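Local coordinates for protein sialyltransferase 0160 (Photobacterium damselae, PDB 4R84) that transfers sialic acid from its CMP-activated donor to galactoside acceptors, probably forming alpha-2,6 linkages, as a glycosyltransferase of the GT-B structural group, at residues Leu120-Asp125 / Leu197-Tyr202; Ser238-Leu243 / Tyr293-Asp298; Asn283-Tyr288 / Asp311-Ser316. All blocks are in the same frame, centred on the assembly; numbering follows the deposited sequence. Where two conformers were deposited one is given.

Interaction 1: Leu120-Asp125 / Leu197-Tyr202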
loop_
_atom_site.group_PDB
_atom_site.type_symbol
_atom_site.label_atom_id
_atom_site.label_comp_id
_atom_site.label_asym_id
_atom_site.label_seq_id
_atom_site.Cartn_x
_atom_site.Cartn_y
_atom_site.Cartn_z
ATOM N N LEU A 120 -0.247 4.192 16.765
ATOM C CA LEU A 120 -0.702 5.182 15.803
ATOM C C LEU A 120 -0.170 4.762 14.440
ATOM O O LEU A 120 1.039 4.589 14.286
ATOM C CB LEU A 120 -0.210 6.586 16.165
ATOM C CG LEU A 120 -0.511 7.675 15.138
ATOM C CD1 LEU A 120 -2.014 7.961 15.086
ATOM C CD2 LEU A 120 0.288 8.931 15.429
ATOM N N GLU A 121 -1.071 4.586 13.475
ATOM C CA GLU A 121 -0.681 4.247 12.110
ATOM C C GLU A 121 -0.660 5.521 11.276
ATOM O O GLU A 121 -1.646 6.253 11.249
ATOM C CB GLU A 121 -1.644 3.225 11.499
ATOM C CG GLU A 121 -1.820 1.945 12.317
ATOM C CD GLU A 121 -2.953 1.086 11.795
ATOM O OE1 GLU A 121 -3.377 1.282 10.622
ATOM O OE2 GLU A 121 -3.423 0.211 12.556
ATOM N N VAL A 122 0.457 5.773 10.585
ATOM C CA VAL A 122 0.608 7.033 9.837
ATOM C C VAL A 122 0.827 6.707 8.373
ATOM O O VAL A 122 1.741 5.961 8.051
ATOM C CB VAL A 122 1.779 7.862 10.386
ATOM C CG1 VAL A 122 1.963 9.186 9.604
ATOM C CG2 VAL A 122 1.527 8.172 11.871
ATOM N N TYR A 123 -0.026 7.267 7.508
ATOM C CA TYR A 123 -0.037 6.956 6.079
ATOM C C TYR A 123 0.236 8.209 5.270
ATOM O O TYR A 123 -0.441 9.205 5.450
ATOM C CB TYR A 123 -1.399 6.363 5.682
ATOM C CG TYR A 123 -1.700 5.055 6.357
ATOM C CD1 TYR A 123 -2.253 5.013 7.650
ATOM C CD2 TYR A 123 -1.427 3.871 5.725
ATOM C CE1 TYR A 123 -2.522 3.791 8.269
ATOM C CE2 TYR A 123 -1.688 2.657 6.316
ATOM C CZ TYR A 123 -2.222 2.627 7.604
ATOM O OH TYR A 123 -2.481 1.409 8.182
ATOM N N ILE A 124 1.238 8.158 4.384
ATOM C CA ILE A 124 1.601 9.328 3.588
ATOM C C ILE A 124 1.919 8.912 2.165
ATOM O O ILE A 124 2.797 8.074 1.963
ATOM C CB ILE A 124 2.821 10.057 4.159
ATOM C CG1 ILE A 124 2.631 10.353 5.647
ATOM C CG2 ILE A 124 3.077 11.370 3.380
ATOM C CD1 ILE A 124 3.931 10.593 6.369
ATOM N N ASP A 125 1.214 9.474 1.189
ATOM C CA ASP A 125 1.512 9.158 -0.215
ATOM C C ASP A 125 0.917 10.190 -1.144
ATOM O O ASP A 125 -0.155 10.724 -0.886
ATOM C CB ASP A 125 0.980 7.784 -0.602
ATOM C CG ASP A 125 1.313 7.418 -2.046
ATOM O OD1 ASP A 125 2.453 7.678 -2.479
ATOM O OD2 ASP A 125 0.436 6.864 -2.731
ATOM N N LEU A 197 3.804 5.162 23.208
ATOM C CA LEU A 197 3.235 5.104 21.866
ATOM C C LEU A 197 4.124 4.339 20.889
ATOM O O LEU A 197 5.329 4.563 20.848
ATOM C CB LEU A 197 2.986 6.526 21.333
ATOM C CG LEU A 197 2.384 6.588 19.920
ATOM C CD1 LEU A 197 0.949 6.041 19.952
ATOM C CD2 LEU A 197 2.437 8.022 19.385
ATOM N N ASN A 198 3.514 3.428 20.126
ATOM C CA ASN A 198 4.145 2.842 18.950
ATOM C C ASN A 198 3.621 3.534 17.703
ATOM O O ASN A 198 2.415 3.728 17.547
ATOM C CB ASN A 198 3.861 1.344 18.849
ATOM C CG ASN A 198 4.596 0.542 19.898
ATOM O OD1 ASN A 198 5.741 0.841 20.238
ATOM N ND2 ASN A 198 3.934 -0.469 20.432
ATOM N N ILE A 199 4.528 3.888 16.803
ATOM C CA ILE A 199 4.115 4.461 15.533
ATOM C C ILE A 199 4.497 3.523 14.405
ATOM O O ILE A 199 5.629 3.045 14.351
ATOM C CB ILE A 199 4.751 5.849 15.292
ATOM C CG1 ILE A 199 4.305 6.846 16.366
ATOM C CG2 ILE A 199 4.423 6.355 13.879
ATOM C CD1 ILE A 199 5.038 8.176 16.307
ATOM N N GLU A 200 3.528 3.222 13.544
ATOM C CA GLU A 200 3.771 2.470 12.312
ATOM C C GLU A 200 3.684 3.423 11.135
ATOM O O GLU A 200 2.693 4.146 11.016
ATOM C CB GLU A 200 2.752 1.354 12.138
ATOM C CG GLU A 200 2.893 0.198 13.116
ATOM C CD GLU A 200 1.733 -0.775 13.040
ATOM O OE1 GLU A 200 0.813 -0.586 12.214
ATOM O OE2 GLU A 200 1.725 -1.736 13.831
ATOM N N PHE A 201 4.693 3.412 10.255
ATOM C CA PHE A 201 4.701 4.279 9.080
ATOM C C PHE A 201 4.389 3.491 7.819
ATOM O O PHE A 201 4.802 2.342 7.698
ATOM C CB PHE A 201 6.057 4.955 8.895
ATOM C CG PHE A 201 6.346 6.033 9.891
ATOM C CD1 PHE A 201 5.499 7.132 10.019
ATOM C CD2 PHE A 201 7.513 5.993 10.637
ATOM C CE1 PHE A 201 5.795 8.147 10.926
ATOM C CE2 PHE A 201 7.815 7.012 11.539
ATOM C CZ PHE A 201 6.951 8.090 11.674
ATOM N N TYR A 202 3.656 4.118 6.903
ATOM C CA TYR A 202 3.353 3.541 5.592
ATOM C C TYR A 202 3.518 4.624 4.562
ATOM O O TYR A 202 2.799 5.623 4.609
ATOM C CB TYR A 202 1.919 3.008 5.536
ATOM C CG TYR A 202 1.589 1.998 6.609
ATOM C CD1 TYR A 202 1.288 2.404 7.910
ATOM C CD2 TYR A 202 1.554 0.641 6.315
ATOM C CE1 TYR A 202 0.979 1.477 8.900
ATOM C CE2 TYR A 202 1.237 -0.299 7.300
ATOM C CZ TYR A 202 0.961 0.133 8.587
ATOM O OH TYR A 202 0.643 -0.783 9.577
HETATM O O HOH W 1 -1.591 -2.135 11.667
#
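Leu120 to Tyr123 pair in register with Ile199 to Tyr202 as neighbouring parallel strands, whose directions differ by 23° and whose axes approach to 4.8 Å. Five N-H...O bonds join them; Glu200 supplies both its N-H, to Leu120 O, and its carbonyl, to Val122 N. On one face, the Tyr123 and Tyr202 rings form an offset stack with centroids 4.3 Å apart and planes at 10°. The overlap is near the rims: Tyr123 CE2 comes within 3.4 Å of Tyr202 CG. Both tyrosines hold CG anti to the carbonyl carbon (chi1 near -60°), which leans the rings back along their strands toward the glutamates two residues earlier. Tyr123 OH donates to Glu121 OE1 at 2.6 Å, and that oxygen lies at the ring's edge, in its plane. Tyr202 OH donates to Glu200 OE1, reaching it from above the carboxylate plane. The two extended glutamates run side by side, and Glu121 OE2 stands 4.3 Å from Glu200 OE1. A water donates to both oxygens, weakly to Glu121, and Arg150 forms a salt bridge with Glu121 OE1, which would probably ease the crowding of like charges. The other face is apolar. Val122 sets CB 3.8 Å from Phe201 CD1 and CG2 4.0 Å from Ile199 CG2, while Ile199 CG2 also lies over one face of the Phe201 ring. In the Rossmann-type sheet, strand 106-125 is flanked by 197-204 and 149-154, and strand 225-233 follows beyond 197-204. Helix 129-144 covers the tyrosine face through Gln134, His137 and Ile138; helices 181-192 and 213-219 pack on the apolar one, Met183 against Val122 and Ile215 against Phe201.

Interaction 2: Ser238-Leu243 / Tyr293-Asp298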
loop_
_atom_site.group_PDB
_atom_site.type_symbol
_atom_site.label_atom_id
_atom_site.label_comp_id
_atom_site.label_asym_id
_atom_site.label_seq_id
_atom_site.Cartn_x
_atom_site.Cartn_y
_atom_site.Cartn_z
ATOM N N SER A 238 9.108 4.492 -11.643
ATOM C CA SER A 238 10.181 5.411 -11.279
ATOM C C SER A 238 11.258 4.759 -10.399
ATOM O O SER A 238 12.440 5.011 -10.610
ATOM C CB SER A 238 9.597 6.652 -10.593
ATOM O OG SER A 238 10.168 6.868 -9.318
ATOM N N GLU A 239 10.863 3.899 -9.459
ATOM C CA GLU A 239 11.834 3.204 -8.614
ATOM C C GLU A 239 12.732 2.287 -9.438
ATOM O O GLU A 239 13.875 2.052 -9.075
ATOM C CB GLU A 239 11.142 2.386 -7.518
ATOM C CG GLU A 239 10.708 3.210 -6.294
ATOM C CD GLU A 239 9.273 3.721 -6.399
ATOM O OE1 GLU A 239 8.666 3.575 -7.489
ATOM O OE2 GLU A 239 8.751 4.265 -5.391
ATOM N N TYR A 240 12.199 1.745 -10.528
ATOM C CA TYR A 240 12.939 0.789 -11.359
ATOM C C TYR A 240 13.893 1.515 -12.294
ATOM O O TYR A 240 15.017 1.078 -12.480
ATOM C CB TYR A 240 11.942 -0.121 -12.118
ATOM C CG TYR A 240 11.252 -0.959 -11.075
ATOM C CD1 TYR A 240 10.197 -0.433 -10.327
ATOM C CD2 TYR A 240 11.724 -2.230 -10.743
ATOM C CE1 TYR A 240 9.614 -1.154 -9.302
ATOM C CE2 TYR A 240 11.133 -2.966 -9.731
ATOM C CZ TYR A 240 10.080 -2.422 -9.009
ATOM O OH TYR A 240 9.485 -3.121 -7.978
ATOM N N VAL A 241 13.457 2.651 -12.828
ATOM C CA VAL A 241 14.338 3.505 -13.606
ATOM C C VAL A 241 15.504 3.976 -12.740
ATOM O O VAL A 241 16.647 4.018 -13.197
ATOM C CB VAL A 241 13.587 4.720 -14.192
ATOM C CG1 VAL A 241 14.570 5.706 -14.811
ATOM C CG2 VAL A 241 12.584 4.259 -15.246
ATOM N N SER A 242 15.220 4.317 -11.481
ATOM C CA SER A 242 16.275 4.776 -10.584
ATOM C C SER A 242 17.268 3.664 -10.288
ATOM O O SER A 242 18.472 3.901 -10.228
ATOM C CB SER A 242 15.685 5.300 -9.262
ATOM O OG SER A 242 14.875 6.438 -9.506
ATOM N N LEU A 243 16.756 2.457 -10.085
ATOM C CA LEU A 243 17.599 1.290 -9.857
ATOM C C LEU A 243 18.442 0.991 -11.101
ATOM O O LEU A 243 19.635 0.706 -11.000
ATOM C CB LEU A 243 16.743 0.076 -9.467
ATOM C CG LEU A 243 16.310 0.039 -7.985
ATOM C CD1 LEU A 243 15.231 -1.007 -7.777
ATOM C CD2 LEU A 243 17.513 -0.224 -7.087
ATOM N N TYR A 293 8.098 -3.095 -0.153
ATOM C CA TYR A 293 7.226 -3.810 -1.067
ATOM C C TYR A 293 7.554 -3.390 -2.482
ATOM O O TYR A 293 7.305 -2.246 -2.867
ATOM C CB TYR A 293 5.756 -3.545 -0.749
ATOM C CG TYR A 293 5.356 -4.238 0.521
ATOM C CD1 TYR A 293 5.116 -5.604 0.536
ATOM C CD2 TYR A 293 5.269 -3.534 1.722
ATOM C CE1 TYR A 293 4.769 -6.252 1.701
ATOM C CE2 TYR A 293 4.928 -4.182 2.905
ATOM C CZ TYR A 293 4.682 -5.541 2.876
ATOM O OH TYR A 293 4.343 -6.212 4.017
ATOM N N PHE A 294 8.109 -4.334 -3.237
ATOM C CA PHE A 294 8.457 -4.126 -4.640
ATOM C C PHE A 294 7.287 -4.561 -5.528
ATOM O O PHE A 294 6.775 -5.664 -5.370
ATOM C CB PHE A 294 9.696 -4.947 -5.015
ATOM C CG PHE A 294 11.006 -4.368 -4.559
ATOM C CD1 PHE A 294 11.386 -4.431 -3.222
ATOM C CD2 PHE A 294 11.906 -3.845 -5.488
ATOM C CE1 PHE A 294 12.601 -3.928 -2.809
ATOM C CE2 PHE A 294 13.127 -3.345 -5.083
ATOM C CZ PHE A 294 13.477 -3.383 -3.739
ATOM N N LEU A 295 6.865 -3.722 -6.469
ATOM C CA LEU A 295 5.889 -4.181 -7.464
ATOM C C LEU A 295 6.469 -5.324 -8.312
ATOM O O LEU A 295 5.733 -6.219 -8.732
ATOM C CB LEU A 295 5.370 -3.021 -8.316
ATOM C CG LEU A 295 6.268 -2.057 -9.060
ATOM C CD1 LEU A 295 6.634 -2.631 -10.421
ATOM C CD2 LEU A 295 5.508 -0.765 -9.214
ATOM N N ARG A 296 7.773 -5.282 -8.574
ATOM C CA ARG A 296 8.452 -6.414 -9.206
ATOM C C ARG A 296 9.730 -6.784 -8.451
ATOM O O ARG A 296 10.830 -6.357 -8.813
ATOM C CB ARG A 296 8.770 -6.103 -10.680
ATOM C CG ARG A 296 7.559 -6.116 -11.592
ATOM C CD ARG A 296 6.993 -7.521 -11.768
ATOM N NE ARG A 296 7.946 -8.438 -12.381
ATOM C CZ ARG A 296 8.025 -8.656 -13.693
ATOM N NH1 ARG A 296 7.197 -8.021 -14.511
ATOM N NH2 ARG A 296 8.923 -9.506 -14.181
ATOM N N GLU A 297 9.581 -7.575 -7.386
ATOM C CA GLU A 297 10.713 -7.955 -6.555
ATOM C C GLU A 297 11.737 -8.742 -7.361
ATOM O O GLU A 297 12.932 -8.693 -7.080
ATOM C CB GLU A 297 10.267 -8.776 -5.335
ATOM C CG GLU A 297 11.426 -9.060 -4.384
ATOM C CD GLU A 297 11.101 -10.103 -3.320
ATOM O OE1 GLU A 297 10.015 -10.715 -3.388
ATOM O OE2 GLU A 297 11.941 -10.318 -2.422
ATOM N N ASP A 298 11.266 -9.457 -8.376
ATOM C CA ASP A 298 12.167 -10.272 -9.177
ATOM C C ASP A 298 13.154 -9.441 -9.999
ATOM O O ASP A 298 14.116 -9.994 -10.520
ATOM C CB ASP A 298 11.369 -11.200 -10.096
ATOM C CG ASP A 298 10.427 -10.452 -11.015
ATOM O OD1 ASP A 298 9.884 -9.408 -10.601
ATOM O OD2 ASP A 298 10.216 -10.921 -12.151
#
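Tyr240 reaches from helix 237-246 to the turn where strand 290-294 ends, a contact at the C-terminal ends of the parallel strands in a Rossmann-fold domain of this GT-B enzyme. Its hydroxyl meets the backbone of the turn: Arg296 N donates to Tyr240 OH at 2.8 Å in a nearly straight bond of 171°. The same hydroxyl is hydrogen-bonded to Asp234 OD2, which also takes Leu295 N, so one carboxylate oxygen ties the tyrosine and the turn together. Leu295 lies obliquely against the phenol, the two side chains running antiparallel past each other. Leu295 CG is wedged between its own N and C (chi1 53°), an uncommon placement that brings both CG and CD1 up to the ring, with Leu295 CG 3.5 Å from Tyr240 CE1. The Leu295 side chain lies about 9 Å from the bound CMP-3-fluoro-sialic acid, which places the turn near the donor site. Near CE2, Arg296 O meets the edge of the Tyr240 ring, and the Arg296 side chain crosses the tyrosine at about a right angle. The arginine then bends away to grip Asp298 side-on, NE and NH2 each meeting one carboxylate oxygen on its syn lone pair, with the pair almost coplanar. NH2 also donates to Leu491 O. One turn further along the helix, Leu243 points toward the strand, and its CD1 rests at the edge of the Phe294 ring, 4.1 Å from Phe294 CE2.

Interaction 3: Asn283-Tyr288 / Asp311-Ser316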
loop_
_atom_site.group_PDB
_atom_site.type_symbol
_atom_site.label_atom_id
_atom_site.label_comp_id
_atom_site.label_asym_id
_atom_site.label_seq_id
_atom_site.Cartn_x
_atom_site.Cartn_y
_atom_site.Cartn_z
ATOM N N ASN A 283 18.224 2.159 3.193
ATOM C CA ASN A 283 18.899 1.898 4.469
ATOM C C ASN A 283 17.963 1.874 5.674
ATOM O O ASN A 283 18.421 1.756 6.812
ATOM C CB ASN A 283 19.976 2.944 4.725
ATOM C CG ASN A 283 21.306 2.563 4.136
ATOM O OD1 ASN A 283 21.616 1.377 3.981
ATOM N ND2 ASN A 283 22.107 3.567 3.800
ATOM N N TRP A 284 16.665 2.020 5.445
ATOM C CA TRP A 284 15.739 2.120 6.575
ATOM C C TRP A 284 15.676 0.823 7.371
ATOM O O TRP A 284 15.488 0.859 8.589
ATOM C CB TRP A 284 14.356 2.540 6.096
ATOM C CG TRP A 284 14.379 3.990 5.681
ATOM C CD1 TRP A 284 14.689 4.489 4.448
ATOM C CD2 TRP A 284 14.112 5.119 6.515
ATOM N NE1 TRP A 284 14.631 5.863 4.468
ATOM C CE2 TRP A 284 14.284 6.273 5.735
ATOM C CE3 TRP A 284 13.753 5.268 7.865
ATOM C CZ2 TRP A 284 14.091 7.562 6.242
ATOM C CZ3 TRP A 284 13.564 6.545 8.371
ATOM C CH2 TRP A 284 13.732 7.676 7.559
ATOM N N HIS A 285 15.868 -0.310 6.698
ATOM C CA HIS A 285 15.804 -1.610 7.377
ATOM C C HIS A 285 16.991 -1.850 8.322
ATOM O O HIS A 285 16.960 -2.772 9.135
ATOM C CB HIS A 285 15.721 -2.734 6.347
ATOM C CG HIS A 285 16.971 -2.908 5.548
ATOM N ND1 HIS A 285 17.474 -1.915 4.735
ATOM C CD2 HIS A 285 17.819 -3.958 5.432
ATOM C CE1 HIS A 285 18.586 -2.341 4.159
ATOM N NE2 HIS A 285 18.815 -3.579 4.565
ATOM N N LYS A 286 18.022 -1.013 8.215
ATOM C CA LYS A 286 19.190 -1.071 9.103
ATOM C C LYS A 286 18.909 -0.381 10.426
ATOM O O LYS A 286 19.642 -0.550 11.401
ATOM C CB LYS A 286 20.407 -0.413 8.438
ATOM C CG LYS A 286 20.956 -1.092 7.187
ATOM C CD LYS A 286 21.755 -2.341 7.521
ATOM C CE LYS A 286 20.932 -3.601 7.445
ATOM N NZ LYS A 286 21.763 -4.792 7.788
ATOM N N LEU A 287 17.856 0.417 10.458
ATOM C CA LEU A 287 17.562 1.226 11.639
ATOM C C LEU A 287 16.216 0.932 12.286
ATOM O O LEU A 287 16.034 1.159 13.492
ATOM C CB LEU A 287 17.635 2.711 11.275
ATOM C CG LEU A 287 18.990 3.171 10.731
ATOM C CD1 LEU A 287 18.939 4.634 10.306
ATOM C CD2 LEU A 287 20.090 2.957 11.750
ATOM N N TYR A 288 15.276 0.437 11.488
ATOM C CA TYR A 288 13.924 0.133 11.935
ATOM C C TYR A 288 13.457 -1.147 11.279
ATOM O O TYR A 288 14.004 -1.553 10.250
ATOM C CB TYR A 288 12.953 1.259 11.575
ATOM C CG TYR A 288 13.350 2.599 12.127
ATOM C CD1 TYR A 288 13.006 2.969 13.420
ATOM C CD2 TYR A 288 14.101 3.494 11.353
ATOM C CE1 TYR A 288 13.393 4.202 13.938
ATOM C CE2 TYR A 288 14.484 4.718 11.851
ATOM C CZ TYR A 288 14.131 5.066 13.147
ATOM O OH TYR A 288 14.517 6.284 13.644
ATOM N N ASP A 311 20.907 -9.010 -1.815
ATOM C CA ASP A 311 21.518 -9.578 -0.617
ATOM C C ASP A 311 21.509 -8.583 0.535
ATOM O O ASP A 311 21.292 -8.964 1.684
ATOM C CB ASP A 311 22.948 -10.029 -0.906
ATOM C CG ASP A 311 23.006 -11.186 -1.886
ATOM O OD1 ASP A 311 21.980 -11.884 -2.042
ATOM O OD2 ASP A 311 24.076 -11.394 -2.501
ATOM N N TYR A 312 21.726 -7.312 0.209
ATOM C CA TYR A 312 21.779 -6.243 1.207
ATOM C C TYR A 312 20.427 -6.020 1.865
ATOM O O TYR A 312 20.354 -5.730 3.060
ATOM C CB TYR A 312 22.256 -4.935 0.565
ATOM C CG TYR A 312 22.487 -3.804 1.545
ATOM C CD1 TYR A 312 23.564 -3.831 2.418
ATOM C CD2 TYR A 312 21.622 -2.712 1.603
ATOM C CE1 TYR A 312 23.783 -2.807 3.314
ATOM C CE2 TYR A 312 21.833 -1.677 2.492
ATOM C CZ TYR A 312 22.924 -1.727 3.348
ATOM O OH TYR A 312 23.160 -0.710 4.247
ATOM N N LEU A 313 19.359 -6.115 1.081
ATOM C CA LEU A 313 18.015 -5.945 1.645
ATOM C C LEU A 313 17.560 -7.206 2.352
ATOM O O LEU A 313 16.860 -7.140 3.373
ATOM C CB LEU A 313 17.009 -5.591 0.554
ATOM C CG LEU A 313 17.272 -4.291 -0.206
ATOM C CD1 LEU A 313 16.190 -4.034 -1.234
ATOM C CD2 LEU A 313 17.330 -3.147 0.786
ATOM N N GLY A 314 17.953 -8.353 1.803
ATOM C CA GLY A 314 17.607 -9.626 2.405
ATOM C C GLY A 314 16.112 -9.813 2.585
ATOM O O GLY A 314 15.319 -9.563 1.667
ATOM N N SER A 315 15.719 -10.236 3.782
ATOM C CA SER A 315 14.326 -10.562 4.038
ATOM C C SER A 315 13.418 -9.330 4.077
ATOM O O SER A 315 12.198 -9.471 4.068
ATOM C CB SER A 315 14.199 -11.332 5.351
ATOM O OG SER A 315 14.722 -10.582 6.431
ATOM N N SER A 316 14.005 -8.133 4.107
ATOM C CA SER A 316 13.217 -6.904 4.132
ATOM C C SER A 316 12.575 -6.623 2.776
ATOM O O SER A 316 11.582 -5.895 2.695
ATOM C CB SER A 316 14.081 -5.717 4.563
ATOM O OG SER A 316 14.470 -5.838 5.925
#
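The C-terminal turn of helix 307-313 meets the loop that leads into strand 290-294, with Tyr312 on the helix facing Asn283, His285 and Lys286. With chi1 at -174°, the Tyr312 ring swings away from its own N and reaches over to the loop, so that Tyr312 OH donates to Asn283 OD1 at 2.6 Å. The amide and ring planes are steeply inclined, and the hydroxyl is tilted from the carbonyl plane. Asn283 ND2 in turn donates to the carbonyls of Leu256 and Gly279, which fixes the amide's rotation. His285 sends NE2 to the backbone Tyr312 O at 3.0 Å, a bent bond of 149°. This takes up a carbonyl of the last helical turn, just where Gly314, with positive phi, leaves the helix ahead of strand 317-319 of the Rossmann-type sheet. The imidazole also turns its edge toward the face of the Tyr312 ring in an offset edge-to-face pair, planes at 87° and centroids 5.4 Å apart, while His285 CE1 touches Leu313 CD2 at 3.7 Å. The other imidazole nitrogen, His285 ND1, is hydrogen-bonded to Tyr292 OH in strand 290-294, so both ring nitrogens are held. Lys286 brings CG to 3.7 Å from Tyr312 OH; its NZ lies above the Tyr312 ring at a distance that allows at most a weak cation-pi attraction.

From the N terminus, interaction 1 comes first: its strands close an excursion of 71 residues that passes through strands 149-154, 169-175 and 178-179 and returns on the other side of strand 106-125. It is complete before the others begin. Interactions 2 and 3, closing loops of 49 and 22 residues, interlock, because 283-288 falls between the segments of interaction 2 and 293-298 between those of interaction 3. Interaction 2 ties helix 237-246 to the end of strand 290-294; interaction 3 ties the approach to that strand to helix 307-313. They touch where Phe294 CZ packs 3.7 Å from Leu313 CD1. Interactions 1 and 2 both reach the same sheet, their centres about 23 Å apart.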